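Local coordinates for protein endo-beta-1,4-glucanase (Ampullaria crossean, PDB 5XBU) that probably hydrolyses internal beta-1,4-glucosidic bonds of cellulose, at residues Q7-D12 with N157-W162; G89-K94 with N133-E138. All coordinates share one frame; numbering follows the deposited sequence.

Interaction 1. Residues Q7-D12 with N157-W162; sequences QLCQPD and NPEVTW
The carboxylate of Glu159 comes up against the backbone of Leu8 and Cys9 and accepts a hydrogen bond from each backbone amide. OE2 of Glu159 receives Leu8 N at 2.9 Å on its syn lone pair, the one on the side of the other oxygen. Cys9 N meets OE1 of Glu159 at 3.1 Å along a straighter path, 161° at the hydrogen, but from above the carboxylate plane, 39° out of it. Glu159 reaches this far because its chain is fully stretched, with CG anti to the backbone N (chi1 -177°) and CD continuing the line. The side chain of Leu8 crosses that of Glu159 at about a right angle, its CB 3.5 Å from OE2 of Glu159. The sulfur of Cys9 sits over the face of the carboxylate, SG 3.3 Å from CD of Glu159, on the side from which Cys9 N comes; the same sulfur forms the disulfide with Cys24. Gln7 touches OE1 of Glu159 with CA, at 3.6 Å, and with CB, while its amide nitrogen turns to the hydroxyl of Tyr137 and the carbonyl of His135. In the double-psi beta-barrel fold of this family, Glu159 belongs to the segment that runs into strand 160-165, so the contact ties the N-terminal segment to the barrel. The buried carboxylate is further gripped by Tyr137 OH at OE1 and Thr87 OG1 at OE2, which gives each oxygen two hydrogen bonds. Two backbone N-H groups and two hydroxyls round the carboxylate would probably favour its ionised form. Beyond Cys9 the chain turns away into strand 10-11, which pairs with strand 17-19, where Phe19 packs against both Cys9 and Thr161.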
ATOM      1  N   GLN A   7       2.074 -16.215  -9.648  1.00 12.46           N
ATOM      2  CA  GLN A   7       1.627 -14.869  -9.961  1.00 12.16           C
ATOM      3  C   GLN A   7       0.658 -14.943 -11.132  1.00 12.53           C
ATOM      4  O   GLN A   7       0.995 -15.452 -12.201  1.00 14.30           O
ATOM      5  CB  GLN A   7       2.831 -14.004 -10.297  1.00 12.39           C
ATOM      6  CG  GLN A   7       3.728 -13.780  -9.100  1.00 12.82           C
ATOM      7  CD  GLN A   7       5.006 -13.062  -9.444  1.00 13.07           C
ATOM      8  OE1 GLN A   7       6.092 -13.654  -9.526  1.00 15.17           O
ATOM      9  NE2 GLN A   7       4.900 -11.751  -9.602  1.00 12.44           N
ATOM     10  N   LEU A   8      -0.558 -14.479 -10.913  1.00 11.87           N
ATOM     11  CA  LEU A   8      -1.618 -14.588 -11.890  1.00 11.97           C
ATOM     12  C   LEU A   8      -1.758 -13.354 -12.759  1.00 11.38           C
ATOM     13  O   LEU A   8      -2.458 -13.407 -13.773  1.00 13.01           O
ATOM     14  CB  LEU A   8      -2.945 -14.946 -11.227  1.00 12.98           C
ATOM     15  CG  LEU A   8      -2.866 -16.193 -10.349  1.00 14.31           C
ATOM     16  CD1 LEU A   8      -4.223 -16.469  -9.751  1.00 15.12           C
ATOM     17  CD2 LEU A   8      -2.337 -17.395 -11.139  1.00 14.98           C
ATOM     18  N   CYS A   9      -1.130 -12.241 -12.388  1.00 10.25           N
ATOM     19  CA  CYS A   9      -1.123 -11.052 -13.228  1.00 10.45           C
ATOM     20  C   CYS A   9       0.003 -11.169 -14.251  1.00 11.49           C
ATOM     21  O   CYS A   9       1.181 -11.135 -13.888  1.00 13.20           O
ATOM     22  CB  CYS A   9      -0.852  -9.849 -12.339  1.00 10.28           C
ATOM     23  SG  CYS A   9      -2.170  -9.568 -11.107  1.00  9.96           S
ATOM     24  N   GLN A  10      -0.343 -11.217 -15.527  0.52 12.15           N
ATOM     25  CA  GLN A  10       0.641 -11.374 -16.606  0.52 12.47           C
ATOM     26  C   GLN A  10       1.312 -10.039 -16.932  0.52 12.02           C
ATOM     27  O   GLN A  10       0.629  -9.019 -17.042  0.52 12.07           O
ATOM     28  CB  GLN A  10      -0.063 -11.909 -17.842  0.52 14.01           C
ATOM     29  CG  GLN A  10      -0.612 -13.287 -17.473  0.52 16.44           C
ATOM     30  CD  GLN A  10      -1.245 -14.136 -18.592  0.52 18.52           C
ATOM     31  OE1 GLN A  10      -2.482 -14.157 -18.707  0.52 19.41           O
ATOM     32  NE2 GLN A  10      -0.431 -14.965 -19.295  0.52 19.03           N
ATOM     33  N   PRO A  11       2.642 -10.007 -17.109  1.00 12.38           N
ATOM     34  CA  PRO A  11       3.268  -8.780 -17.587  1.00 13.12           C
ATOM     35  C   PRO A  11       2.743  -8.405 -18.963  1.00 12.90           C
ATOM     36  O   PRO A  11       2.665  -9.240 -19.867  1.00 13.72           O
ATOM     37  CB  PRO A  11       4.752  -9.147 -17.631  1.00 14.89           C
ATOM     38  CG  PRO A  11       4.915 -10.344 -16.770  1.00 15.63           C
ATOM     39  CD  PRO A  11       3.635 -11.047 -16.789  1.00 13.77           C
ATOM     40  N   ASP A  12       2.441  -7.120 -19.134  1.00 12.41           N
ATOM     41  CA  ASP A  12       2.095  -6.579 -20.436  1.00 12.97           C
ATOM     42  C   ASP A  12       3.362  -6.333 -21.255  1.00 13.47           C
ATOM     43  O   ASP A  12       4.473  -6.663 -20.834  1.00 14.42           O
ATOM     44  CB  ASP A  12       1.139  -5.387 -20.321  1.00 12.75           C
ATOM     45  CG  ASP A  12       1.784  -4.097 -19.807  1.00 12.25           C
ATOM     46  OD1 ASP A  12       3.014  -4.023 -19.638  1.00 12.03           O
ATOM     47  OD2 ASP A  12       1.005  -3.143 -19.586  1.00 12.96           O
ATOM     48  N   ASN A 157       0.873 -11.826   1.951  1.00 11.24           N
ATOM     49  CA  ASN A 157       1.428 -11.122   0.807  1.00 11.20           C
ATOM     50  C   ASN A 157       0.683 -11.403  -0.504  1.00 10.38           C
ATOM     51  O   ASN A 157       1.313 -11.683  -1.526  1.00 10.96           O
ATOM     52  CB  ASN A 157       2.910 -11.421   0.635  1.00 11.88           C
ATOM     53  CG  ASN A 157       3.747 -11.128   1.835  1.00 12.98           C
ATOM     54  OD1 ASN A 157       3.323 -10.458   2.767  1.00 12.51           O
ATOM     55  ND2 ASN A 157       4.993 -11.618   1.803  1.00 14.56           N
ATOM     56  N   PRO A 158      -0.643 -11.311  -0.519  1.00  9.95           N
ATOM     57  CA  PRO A 158      -1.345 -11.646  -1.761  1.00  9.86           C
ATOM     58  C   PRO A 158      -1.046 -10.651  -2.868  1.00  9.48           C
ATOM     59  O   PRO A 158      -0.869  -9.445  -2.641  1.00  9.79           O
ATOM     60  CB  PRO A 158      -2.820 -11.561  -1.370  1.00 10.62           C
ATOM     61  CG  PRO A 158      -2.831 -10.574  -0.221  1.00 10.40           C
ATOM     62  CD  PRO A 158      -1.585 -10.898   0.528  1.00 10.40           C
ATOM     63  N   GLU A 159      -1.085 -11.166  -4.088  1.00  9.55           N
ATOM     64  CA  GLU A 159      -1.215 -10.356  -5.295  1.00  9.48           C
ATOM     65  C   GLU A 159      -2.627  -9.790  -5.365  1.00  9.04           C
ATOM     66  O   GLU A 159      -3.605 -10.498  -5.085  1.00  9.58           O
ATOM     67  CB  GLU A 159      -0.967 -11.274  -6.506  1.00  9.76           C
ATOM     68  CG  GLU A 159      -0.995 -10.590  -7.856  1.00  9.86           C
ATOM     69  CD  GLU A 159      -0.801 -11.617  -8.976  1.00 10.00           C
ATOM     70  OE1 GLU A 159       0.200 -11.524  -9.727  1.00 10.00           O
ATOM     71  OE2 GLU A 159      -1.669 -12.513  -9.097  1.00 10.40           O
ATOM     72  N   VAL A 160      -2.748  -8.512  -5.734  1.00  8.75           N
ATOM     73  CA  VAL A 160      -4.052  -7.869  -5.783  1.00  8.91           C
ATOM     74  C   VAL A 160      -4.151  -7.038  -7.055  1.00  8.69           C
ATOM     75  O   VAL A 160      -3.140  -6.636  -7.634  1.00  9.24           O
ATOM     76  CB  VAL A 160      -4.293  -6.957  -4.553  1.00  9.24           C
ATOM     77  CG1 VAL A 160      -4.178  -7.767  -3.250  1.00  9.77           C
ATOM     78  CG2 VAL A 160      -3.279  -5.799  -4.522  1.00  9.50           C
ATOM     79  N   THR A 161      -5.379  -6.743  -7.463  1.00  8.75           N
ATOM     80  CA  THR A 161      -5.619  -5.592  -8.312  1.00  8.99           C
ATOM     81  C   THR A 161      -5.893  -4.379  -7.424  1.00  9.26           C
ATOM     82  O   THR A 161      -6.373  -4.523  -6.295  1.00 10.19           O
ATOM     83  CB  THR A 161      -6.753  -5.804  -9.314  1.00 10.35           C
ATOM     84  OG1 THR A 161      -7.978  -6.096  -8.640  1.00 11.36           O
ATOM     85  CG2 THR A 161      -6.403  -6.922 -10.306  1.00 11.60           C
ATOM     86  N   TRP A 162      -5.546  -3.184  -7.923  1.00  9.28           N
ATOM     87  CA  TRP A 162      -5.639  -1.994  -7.091  1.00  9.27           C
ATOM     88  C   TRP A 162      -6.316  -0.864  -7.850  1.00  9.27           C
ATOM     89  O   TRP A 162      -6.155  -0.707  -9.069  1.00  9.68           O
ATOM     90  CB  TRP A 162      -4.248  -1.553  -6.574  1.00  8.87           C
ATOM     91  CG  TRP A 162      -3.429  -0.731  -7.546  1.00  8.65           C
ATOM     92  CD1 TRP A 162      -2.651  -1.136  -8.602  1.00  8.99           C
ATOM     93  CD2 TRP A 162      -3.319   0.702  -7.519  1.00  8.64           C
ATOM     94  NE1 TRP A 162      -2.099  -0.059  -9.228  1.00  8.95           N
ATOM     95  CE2 TRP A 162      -2.498   1.080  -8.588  1.00  8.84           C
ATOM     96  CE3 TRP A 162      -3.847   1.700  -6.688  1.00  9.14           C
ATOM     97  CZ2 TRP A 162      -2.169   2.400  -8.834  1.00  9.77           C
ATOM     98  CZ3 TRP A 162      -3.519   2.993  -6.920  1.00 10.24           C
ATOM     99  CH2 TRP A 162      -2.689   3.338  -8.001  1.00 10.46           C
TER

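Interaction 2. Residues G89-K94 with N133-E138; sequences GFVPGK and NSHGYE
Two beta turns face each other here, a type II turn from Val91 to Lys94 and a type I turn from Asn133 to Gly136, the latter built round an Asx turn. The imidazole of His135 carries most of the contact. CG1 of Val91 lies over one face of this ring in a CH-pi contact, 3.7 Å from the ring centroid and 22° off its normal, nearest to ND1 and CE1. The methyl is placed there by a chi1 of 174°, which sets CG1 anti to the Val91 backbone N. The other branch, CG2, lies against CG and CB of His135 and also reaches the edge of the Tyr137 ring, 4.3 Å from CE2 of Tyr137 and near the ring plane. The extended chain of Lys94 crosses that of His135 at about a right angle, CD lying 4.1 Å from NE2 of His135. Both polar ends turn to Glu119: Lys94 NZ in a salt bridge and His135 NE2 in a hydrogen bond, each to OE1. An alanine in place of His135 would probably leave CG1 of Val91 without the ring face it packs on and Glu119 without one of its hydrogen-bond partners. On the opposite face of the imidazole sits Ser134 OG, 3.5 Å above the plane and offset toward the rim. The turn, closed by Gly136 N to Asn133 O, is braced by Asn133 OD1, which accepts from His135 N at 3.0 Å and from Tyr137 N at 3.1 Å, the two donors coming from opposite faces of the amide plane. Gly136 follows with a positive phi, at backbone angles that would jam a CB against the preceding carbonyl. Helix 118-121 borders the contact through Trp120, which touches Val91 and Lys94, and strand 22-30 lies against Tyr137 through Cys24 and Ser26.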
ATOM      1  N   GLY A  89      -3.289 -14.939  -6.605  1.00 11.19           N
ATOM      2  CA  GLY A  89      -1.873 -15.071  -6.826  1.00 11.54           C
ATOM      3  C   GLY A  89      -1.036 -14.608  -5.654  1.00 10.85           C
ATOM      4  O   GLY A  89      -1.530 -14.035  -4.679  1.00 10.74           O
ATOM      5  N   PHE A  90       0.265 -14.832  -5.797  1.00 11.13           N
ATOM      6  CA  PHE A  90       1.297 -14.468  -4.835  1.00 11.29           C
ATOM      7  C   PHE A  90       2.639 -14.733  -5.504  1.00 11.89           C
ATOM      8  O   PHE A  90       2.716 -15.443  -6.512  1.00 12.74           O
ATOM      9  CB  PHE A  90       1.153 -15.236  -3.513  1.00 11.67           C
ATOM     10  CG  PHE A  90       1.212 -16.723  -3.696  1.00 12.42           C
ATOM     11  CD1 PHE A  90       0.069 -17.421  -4.034  1.00 12.88           C
ATOM     12  CD2 PHE A  90       2.410 -17.395  -3.568  1.00 13.49           C
ATOM     13  CE1 PHE A  90       0.116 -18.800  -4.205  1.00 13.99           C
ATOM     14  CE2 PHE A  90       2.467 -18.779  -3.755  1.00 14.47           C
ATOM     15  CZ  PHE A  90       1.319 -19.464  -4.059  1.00 14.91           C
ATOM     16  N   VAL A  91       3.697 -14.184  -4.918  1.00 12.36           N
ATOM     17  CA  VAL A  91       5.052 -14.420  -5.432  1.00 13.41           C
ATOM     18  C   VAL A  91       5.563 -15.729  -4.846  1.00 14.56           C
ATOM     19  O   VAL A  91       5.531 -15.893  -3.617  1.00 14.01           O
ATOM     20  CB  VAL A  91       5.977 -13.253  -5.069  1.00 13.91           C
ATOM     21  CG1 VAL A  91       7.409 -13.536  -5.466  1.00 15.04           C
ATOM     22  CG2 VAL A  91       5.494 -11.965  -5.703  1.00 13.83           C
ATOM     23  N   PRO A  92       6.019 -16.665  -5.675  1.00 16.69           N
ATOM     24  CA  PRO A  92       6.404 -17.971  -5.143  1.00 17.80           C
ATOM     25  C   PRO A  92       7.479 -17.847  -4.069  1.00 18.36           C
ATOM     26  O   PRO A  92       8.483 -17.143  -4.234  1.00 18.94           O
ATOM     27  CB  PRO A  92       6.867 -18.749  -6.383  1.00 18.79           C
ATOM     28  CG  PRO A  92       6.799 -17.868  -7.510  1.00 19.19           C
ATOM     29  CD  PRO A  92       6.010 -16.651  -7.150  1.00 17.99           C
ATOM     30  N   GLY A  93       7.232 -18.505  -2.940  1.00 18.34           N
ATOM     31  CA  GLY A  93       8.154 -18.510  -1.826  1.00 18.22           C
ATOM     32  C   GLY A  93       8.057 -17.287  -0.949  1.00 17.87           C
ATOM     33  O   GLY A  93       8.780 -17.200   0.057  1.00 19.02           O
ATOM     34  N   LYS A  94       7.166 -16.341  -1.288  1.00 16.70           N
ATOM     35  CA  LYS A  94       7.066 -15.038  -0.642  1.00 16.30           C
ATOM     36  C   LYS A  94       5.611 -14.654  -0.400  1.00 14.77           C
ATOM     37  O   LYS A  94       5.255 -13.467  -0.443  1.00 14.51           O
ATOM     38  CB  LYS A  94       7.815 -14.002  -1.466  1.00 17.79           C
ATOM     39  CG  LYS A  94       9.293 -14.335  -1.463  1.00 19.93           C
ATOM     40  CD  LYS A  94      10.133 -13.435  -2.292  1.00 21.68           C
ATOM     41  CE  LYS A  94      11.597 -13.702  -2.003  1.00 23.05           C
ATOM     42  NZ  LYS A  94      12.437 -13.224  -3.102  1.00 23.88           N
ATOM     43  N   ASN A 133       8.546  -3.086  -9.660  1.00  9.02           N
ATOM     44  CA  ASN A 133       9.452  -3.687  -8.700  1.00  9.28           C
ATOM     45  C   ASN A 133      10.046  -4.983  -9.247  1.00  9.55           C
ATOM     46  O   ASN A 133       9.767  -5.394 -10.375  1.00  9.79           O
ATOM     47  CB  ASN A 133       8.822  -3.865  -7.305  1.00  9.41           C
ATOM     48  CG  ASN A 133       7.664  -4.842  -7.255  1.00  8.89           C
ATOM     49  OD1 ASN A 133       7.474  -5.668  -8.141  1.00  9.20           O
ATOM     50  ND2 ASN A 133       6.877  -4.738  -6.188  1.00  9.46           N
ATOM     51  N   SER A 134      10.849  -5.630  -8.419  1.00  9.86           N
ATOM     52  CA  SER A 134      11.572  -6.826  -8.817  1.00 10.98           C
ATOM     53  C   SER A 134      10.649  -7.992  -9.139  1.00 11.38           C
ATOM     54  O   SER A 134      11.116  -8.976  -9.705  1.00 13.05           O
ATOM     55  CB  SER A 134      12.547  -7.214  -7.712  1.00 11.87           C
ATOM     56  OG  SER A 134      11.864  -7.731  -6.577  1.00 12.33           O
ATOM     57  N   HIS A 135       9.366  -7.900  -8.806  1.00 10.68           N
ATOM     58  CA  HIS A 135       8.385  -8.935  -9.078  1.00 10.58           C
ATOM     59  C   HIS A 135       7.403  -8.549 -10.166  1.00 10.09           C
ATOM     60  O   HIS A 135       6.485  -9.321 -10.462  1.00 10.90           O
ATOM     61  CB  HIS A 135       7.684  -9.340  -7.791  1.00 11.22           C
ATOM     62  CG  HIS A 135       8.636  -9.928  -6.805  1.00 12.04           C
ATOM     63  ND1 HIS A 135       9.373 -11.057  -7.083  1.00 13.10           N
ATOM     64  CD2 HIS A 135       9.009  -9.524  -5.566  1.00 12.61           C
ATOM     65  CE1 HIS A 135      10.143 -11.330  -6.047  1.00 13.56           C
ATOM     66  NE2 HIS A 135       9.944 -10.420  -5.112  1.00 13.20           N
ATOM     67  N   GLY A 136       7.597  -7.372 -10.793  1.00  9.68           N
ATOM     68  CA  GLY A 136       6.816  -6.981 -11.945  1.00  9.59           C
ATOM     69  C   GLY A 136       5.597  -6.136 -11.664  1.00  9.13           C
ATOM     70  O   GLY A 136       4.782  -5.948 -12.577  1.00  9.64           O
ATOM     71  N   TYR A 137       5.485  -5.560 -10.465  1.00  8.69           N
ATOM     72  CA  TYR A 137       4.317  -4.750 -10.128  1.00  8.39           C
ATOM     73  C   TYR A 137       4.653  -3.269 -10.154  1.00  7.88           C
ATOM     74  O   TYR A 137       5.717  -2.847  -9.687  1.00  8.29           O
ATOM     75  CB  TYR A 137       3.756  -5.127  -8.740  1.00  8.59           C
ATOM     76  CG  TYR A 137       3.363  -6.579  -8.700  1.00  8.47           C
ATOM     77  CD1 TYR A 137       2.173  -6.988  -9.260  1.00  8.80           C
ATOM     78  CD2 TYR A 137       4.209  -7.512  -8.139  1.00  9.07           C
ATOM     79  CE1 TYR A 137       1.811  -8.345  -9.281  1.00  9.15           C
ATOM     80  CE2 TYR A 137       3.861  -8.880  -8.149  1.00  9.47           C
ATOM     81  CZ  TYR A 137       2.662  -9.264  -8.706  1.00  9.24           C
ATOM     82  OH  TYR A 137       2.367 -10.623  -8.709  1.00 10.49           O
ATOM     83  N   GLU A 138       3.710  -2.480 -10.655  1.00  8.08           N
ATOM     84  CA  GLU A 138       3.905  -1.025 -10.755  1.00  8.04           C
ATOM     85  C   GLU A 138       3.821  -0.294  -9.427  1.00  7.86           C
ATOM     86  O   GLU A 138       4.153   0.896  -9.378  1.00  8.23           O
ATOM     87  CB  GLU A 138       2.919  -0.393 -11.725  1.00  8.30           C
ATOM     88  CG  GLU A 138       1.499  -0.410 -11.250  1.00  8.55           C
ATOM     89  CD  GLU A 138       0.539   0.383 -12.096  1.00  8.99           C
ATOM     90  OE1 GLU A 138       0.912   0.811 -13.222  1.00 10.35           O
ATOM     91  OE2 GLU A 138      -0.594   0.621 -11.614  1.00  9.24           O
TER

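Overall arrangement
Interactions 1 and 2 lie on the same side of the chain's centre, with their own centres about 7 Å apart. Along the sequence interaction 2 is nested inside the long loop that interaction 1 closes, the order being 7-12, 89-94, 133-138 and 157-162. They meet directly: Tyr137 OH probably donates or accepts a hydrogen bond with Glu159 OE1 at 2.6 Å, and Trp162 NE1 lies 2.9 Å from Glu138 OE2 in another probable one. Segment 157-162 runs into strand 160-165, segment 89-94 follows strand 81-86, and segment 133-138 precedes strand 140-144. Together the contacts tie the N-terminal segment and two loops to the barrel strands through the shared Glu159 and Tyr137.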